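Local structure of peptidase, C14 family (Geobacter sulfurreducens PCA, 3BIJ) at residues 75-80 with 120-125; 201-206 with 267-272. The protein is of unknown function but belongs to the caspase-like C14 peptidase family and so may act as a cysteine endopeptidase. All blocks are in the same frame, centred on the assembly; numbering follows the deposited sequence.

Interaction 1 (75-80 with 120-125)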
loop_
_atom_site.group_PDB
_atom_site.type_symbol
_atom_site.label_atom_id
_atom_site.label_comp_id
_atom_site.label_asym_id
_atom_site.label_seq_id
_atom_site.Cartn_x
_atom_site.Cartn_y
_atom_site.Cartn_z
ATOM N N ASP A 75 50.749 -6.984 9.834
ATOM C CA ASP A 75 49.852 -6.156 10.609
ATOM C C ASP A 75 48.505 -6.046 9.911
ATOM O O ASP A 75 48.293 -6.636 8.848
ATOM C CB ASP A 75 50.453 -4.768 10.818
ATOM C CG ASP A 75 51.840 -4.821 11.435
ATOM O OD1 ASP A 75 52.060 -5.664 12.331
ATOM O OD2 ASP A 75 52.701 -4.012 11.026
ATOM N N ILE A 76 47.597 -5.284 10.510
ATOM C CA ILE A 76 46.271 -5.103 9.945
ATOM C C ILE A 76 45.663 -3.728 10.252
ATOM O O ILE A 76 45.655 -3.266 11.394
ATOM C CB ILE A 76 45.319 -6.187 10.463
ATOM C CG1 ILE A 76 43.896 -5.915 9.950
ATOM C CG2 ILE A 76 45.343 -6.223 11.993
ATOM C CD1 ILE A 76 42.878 -6.977 10.336
ATOM N N PHE A 77 45.145 -3.088 9.216
ATOM C CA PHE A 77 44.521 -1.784 9.343
ATOM C C PHE A 77 43.009 -1.939 9.216
ATOM O O PHE A 77 42.522 -2.621 8.317
ATOM C CB PHE A 77 45.029 -0.855 8.249
ATOM C CG PHE A 77 44.355 0.478 8.235
ATOM C CD1 PHE A 77 44.443 1.324 9.328
ATOM C CD2 PHE A 77 43.637 0.900 7.124
ATOM C CE1 PHE A 77 43.824 2.578 9.317
ATOM C CE2 PHE A 77 43.014 2.152 7.100
ATOM C CZ PHE A 77 43.110 2.989 8.197
HETATM N N MSE A 78 42.269 -1.315 10.123
HETATM C CA MSE A 78 40.823 -1.383 10.079
HETATM C C MSE A 78 40.223 0.002 9.886
HETATM O O MSE A 78 40.506 0.926 10.656
HETATM C CB MSE A 78 40.267 -1.977 11.364
HETATM C CG MSE A 78 38.797 -2.270 11.273
HETATM SE SE MSE A 78 37.995 -2.697 12.944
HETATM C CE MSE A 78 36.504 -1.484 12.882
ATOM N N LEU A 79 39.383 0.140 8.865
ATOM C CA LEU A 79 38.721 1.409 8.580
ATOM C C LEU A 79 37.216 1.219 8.544
ATOM O O LEU A 79 36.707 0.460 7.726
ATOM C CB LEU A 79 39.182 1.965 7.230
ATOM C CG LEU A 79 38.467 3.211 6.682
ATOM C CD1 LEU A 79 38.491 4.340 7.705
ATOM C CD2 LEU A 79 39.170 3.659 5.393
ATOM N N SER A 80 36.508 1.898 9.433
ATOM C CA SER A 80 35.060 1.800 9.448
ATOM C C SER A 80 34.539 3.202 9.183
ATOM O O SER A 80 35.160 4.178 9.601
ATOM C CB SER A 80 34.539 1.290 10.794
ATOM O OG SER A 80 34.801 2.220 11.823
ATOM N N GLY A 120 46.190 2.007 -1.274
ATOM C CA GLY A 120 47.264 1.431 -2.062
ATOM C C GLY A 120 48.637 1.745 -1.506
ATOM O O GLY A 120 49.645 1.238 -1.998
ATOM N N LYS A 121 48.682 2.583 -0.476
ATOM C CA LYS A 121 49.953 2.957 0.137
ATOM C C LYS A 121 50.377 2.018 1.264
ATOM O O LYS A 121 51.422 2.218 1.886
ATOM C CB LYS A 121 49.889 4.389 0.677
ATOM C CG LYS A 121 49.867 5.456 -0.395
ATOM C CD LYS A 121 49.763 6.831 0.216
ATOM C CE LYS A 121 49.653 7.887 -0.870
ATOM N NZ LYS A 121 49.446 9.266 -0.313
ATOM N N PHE A 122 49.567 0.997 1.527
ATOM C CA PHE A 122 49.876 0.038 2.581
ATOM C C PHE A 122 50.853 -1.033 2.113
ATOM O O PHE A 122 50.943 -1.324 0.922
ATOM C CB PHE A 122 48.596 -0.633 3.106
ATOM C CG PHE A 122 47.759 0.251 3.998
ATOM C CD1 PHE A 122 46.902 1.200 3.458
ATOM C CD2 PHE A 122 47.860 0.156 5.384
ATOM C CE1 PHE A 122 46.160 2.041 4.285
ATOM C CE2 PHE A 122 47.120 0.995 6.216
ATOM C CZ PHE A 122 46.273 1.937 5.665
ATOM N N ALA A 123 51.569 -1.616 3.071
ATOM C CA ALA A 123 52.562 -2.660 2.815
ATOM C C ALA A 123 51.985 -3.824 2.024
ATOM O O ALA A 123 50.800 -3.834 1.694
ATOM C CB ALA A 123 53.128 -3.167 4.134
ATOM N N ALA A 124 52.823 -4.815 1.734
ATOM C CA ALA A 124 52.384 -5.968 0.963
ATOM C C ALA A 124 51.643 -7.029 1.776
ATOM O O ALA A 124 50.565 -7.485 1.382
ATOM C CB ALA A 124 53.563 -6.588 0.243
ATOM N N GLY A 125 52.202 -7.423 2.908
ATOM C CA GLY A 125 51.537 -8.438 3.705
ATOM C C GLY A 125 50.614 -7.873 4.765
ATOM O O GLY A 125 50.362 -8.521 5.779
#
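Phe77 and Phe122 meet ring to ring where strand 76-89 of the caspase-like fold, a central beta-sheet flanked by helices, passes under the loop joining helix 112-119 to strand 127-133. The aromatic contact carries most of this small interface. The CZ end of Phe122 comes over one face of the Phe77 ring near its rim, the centroids 4.8 Å apart and the planes 27° from parallel, but the rings are slid so far that they hardly overlap; it is a strongly offset pair. The two side chains cross at about a right angle. A chi1 of 175° swings the Phe77 ring away from the backbone N and off the sheet toward the loop, while Ile76, one residue earlier, points the other way. Flat, bulky rings suit this site because helix 57-70 closes over both: Ala67 touches each phenylalanine, and Ile64 adds to the cover on Phe122. An alanine in place of Phe77 is likely to leave the CZ rim of Phe122 without its aromatic partner and open a gap beneath helix 57-70. Asp75 turns its carboxylate to Lys3, in a salt bridge, and to Gly72 N, while its main chain bonds to Arg127 of the neighbouring parallel strand. Across the contact it offers backbone alone, Asp75 O lying 4.2 Å from Gly125 O. Phe122 CE2 also reaches the root of the opposing side chain, 3.5 Å from Phe77 CB.

Interaction 2 (201-206 with 267-272)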
loop_
_atom_site.group_PDB
_atom_site.type_symbol
_atom_site.label_atom_id
_atom_site.label_comp_id
_atom_site.label_asym_id
_atom_site.label_seq_id
_atom_site.Cartn_x
_atom_site.Cartn_y
_atom_site.Cartn_z
ATOM N N SER A 201 46.138 -6.623 1.152
ATOM C CA SER A 201 44.933 -7.437 0.958
ATOM C C SER A 201 43.712 -6.671 1.446
ATOM O O SER A 201 43.524 -6.508 2.652
ATOM C CB SER A 201 45.014 -8.750 1.744
ATOM O OG SER A 201 46.104 -9.545 1.334
ATOM N N ILE A 202 42.875 -6.223 0.519
ATOM C CA ILE A 202 41.685 -5.467 0.886
ATOM C C ILE A 202 40.431 -6.347 1.019
ATOM O O ILE A 202 40.162 -7.211 0.184
ATOM C CB ILE A 202 41.374 -4.362 -0.154
ATOM C CG1 ILE A 202 42.661 -3.645 -0.597
ATOM C CG2 ILE A 202 40.416 -3.341 0.459
ATOM C CD1 ILE A 202 43.315 -2.791 0.482
ATOM N N LEU A 203 39.681 -6.127 2.092
ATOM C CA LEU A 203 38.435 -6.836 2.340
ATOM C C LEU A 203 37.486 -5.713 2.702
ATOM O O LEU A 203 37.497 -5.194 3.825
ATOM C CB LEU A 203 38.557 -7.834 3.498
ATOM C CG LEU A 203 37.249 -8.432 4.040
ATOM C CD1 LEU A 203 36.387 -8.870 2.906
ATOM C CD2 LEU A 203 37.529 -9.595 4.975
ATOM N N LEU A 204 36.681 -5.322 1.720
ATOM C CA LEU A 204 35.730 -4.233 1.866
ATOM C C LEU A 204 34.319 -4.778 2.068
ATOM O O LEU A 204 33.787 -5.460 1.197
ATOM C CB LEU A 204 35.793 -3.389 0.602
ATOM C CG LEU A 204 35.763 -1.869 0.702
ATOM C CD1 LEU A 204 36.361 -1.294 -0.574
ATOM C CD2 LEU A 204 34.340 -1.369 0.942
ATOM N N ILE A 205 33.728 -4.482 3.223
ATOM C CA ILE A 205 32.371 -4.917 3.542
ATOM C C ILE A 205 31.529 -3.660 3.681
ATOM O O ILE A 205 31.682 -2.908 4.644
ATOM C CB ILE A 205 32.317 -5.702 4.873
ATOM C CG1 ILE A 205 33.054 -7.040 4.732
ATOM C CG2 ILE A 205 30.884 -5.941 5.281
ATOM C CD1 ILE A 205 33.197 -7.839 6.027
ATOM N N SER A 206 30.651 -3.424 2.708
ATOM C CA SER A 206 29.787 -2.246 2.728
ATOM C C SER A 206 28.372 -2.581 3.197
ATOM O O SER A 206 27.954 -3.742 3.189
ATOM C CB SER A 206 29.728 -1.624 1.339
ATOM O OG SER A 206 29.246 -2.568 0.396
ATOM N N PRO A 267 43.838 -15.812 1.357
ATOM C CA PRO A 267 42.838 -16.739 1.889
ATOM C C PRO A 267 42.933 -16.935 3.396
ATOM O O PRO A 267 41.930 -17.214 4.052
ATOM C CB PRO A 267 43.109 -18.023 1.103
ATOM C CG PRO A 267 44.576 -17.945 0.848
ATOM C CD PRO A 267 44.755 -16.505 0.437
ATOM N N ALA A 268 44.128 -16.783 3.953
ATOM C CA ALA A 268 44.288 -16.950 5.395
ATOM C C ALA A 268 43.568 -15.826 6.133
ATOM O O ALA A 268 43.001 -16.033 7.205
ATOM C CB ALA A 268 45.766 -16.962 5.771
ATOM N N PHE A 269 43.597 -14.636 5.537
ATOM C CA PHE A 269 42.958 -13.454 6.109
ATOM C C PHE A 269 41.427 -13.587 6.108
ATOM O O PHE A 269 40.773 -13.344 7.126
ATOM C CB PHE A 269 43.410 -12.207 5.330
ATOM C CG PHE A 269 42.687 -10.948 5.707
ATOM C CD1 PHE A 269 42.405 -10.661 7.036
ATOM C CD2 PHE A 269 42.300 -10.038 4.725
ATOM C CE1 PHE A 269 41.744 -9.482 7.382
ATOM C CE2 PHE A 269 41.642 -8.858 5.057
ATOM C CZ PHE A 269 41.361 -8.577 6.385
ATOM N N LEU A 270 40.861 -13.987 4.975
ATOM C CA LEU A 270 39.417 -14.152 4.874
ATOM C C LEU A 270 38.934 -15.338 5.713
ATOM O O LEU A 270 37.738 -15.489 5.966
ATOM C CB LEU A 270 39.013 -14.326 3.405
ATOM C CG LEU A 270 38.627 -13.052 2.630
ATOM C CD1 LEU A 270 39.625 -11.926 2.857
ATOM C CD2 LEU A 270 38.534 -13.403 1.157
ATOM N N LYS A 271 39.880 -16.157 6.164
ATOM C CA LYS A 271 39.565 -17.325 6.976
ATOM C C LYS A 271 39.640 -17.029 8.470
ATOM O O LYS A 271 39.154 -17.811 9.283
ATOM C CB LYS A 271 40.517 -18.473 6.631
ATOM C CG LYS A 271 39.820 -19.745 6.147
ATOM C CD LYS A 271 39.047 -19.514 4.852
ATOM C CE LYS A 271 37.537 -19.710 5.043
ATOM N NZ LYS A 271 36.743 -19.305 3.826
ATOM N N GLN A 272 40.244 -15.899 8.831
ATOM C CA GLN A 272 40.377 -15.514 10.237
ATOM C C GLN A 272 39.037 -15.113 10.846
ATOM O O GLN A 272 38.021 -15.058 10.160
ATOM C CB GLN A 272 41.334 -14.328 10.387
ATOM C CG GLN A 272 42.703 -14.505 9.768
ATOM C CD GLN A 272 43.618 -13.326 10.058
ATOM O OE1 GLN A 272 43.281 -12.176 9.780
ATOM N NE2 GLN A 272 44.788 -13.611 10.612
#
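Leu203 receives two residues of the short, weakly bonded helix 267-271. Its CB lies 3.6 Å from Phe269 CE2, and its CD2 meets Leu270 CD1, branch against branch, at 3.8 Å. Two residues earlier on the strand, Ser201 presents its carbonyl O to the same aromatic corner, 3.9 Å from Phe269 CE2. Ser201 and Leu203 can both do this because alternate residues of strand 201-206 face the helix, whose axis comes within 9.6 Å of the strand's, at 34° to it. Phe269 reaches inward because its first torsion, 173°, extends the ring directly away from the main-chain N; the CB of Leu270 is aimed less directly, and its end bends in to the leucine.

A second shell holds these groups. Gln272 OE1 lies in the plane of the Phe269 ring at its edge, 3.3 Å from Phe269 CD1, and is itself bound by Arg127 NH2. Tyr240 meets the same phenylalanine edge-to-face, and Asp266 OD1 accepts the backbone N-H of Phe269. Serine suits the strand's entry, being small enough to fit beside the ring while its OG bonds to Thr264 O. Farther out, strand 201-206 lies between strands 127-133 and 258-263 in the caspase-like sheet. The chemistry implies adhesion by apolar burial, while the directional bonds, made to neighbours around the interface, probably set where the helix sits.

Following the chain from the N terminus, past strands 4-10 and 46-51, strand 76-89 is the first to take part; after an antiparallel excursion and helix 112-119, the loop 120-125 returns over its start and closes interaction 1. The chain then enters strand 127-133, parallel to 76-89, and later strand 201-206 on that strand's far side. Interaction 2 opens there and closes when helix 267-271 comes back after strand 258-263. The two loops thus follow in series, neither nesting nor crossing. They pack loop 120-125 and helix 267-271 on opposite faces of one sheet, their centres about 11 Å apart. They touch where Ile76 CD1 packs 4.0 Å from Phe269 CE1.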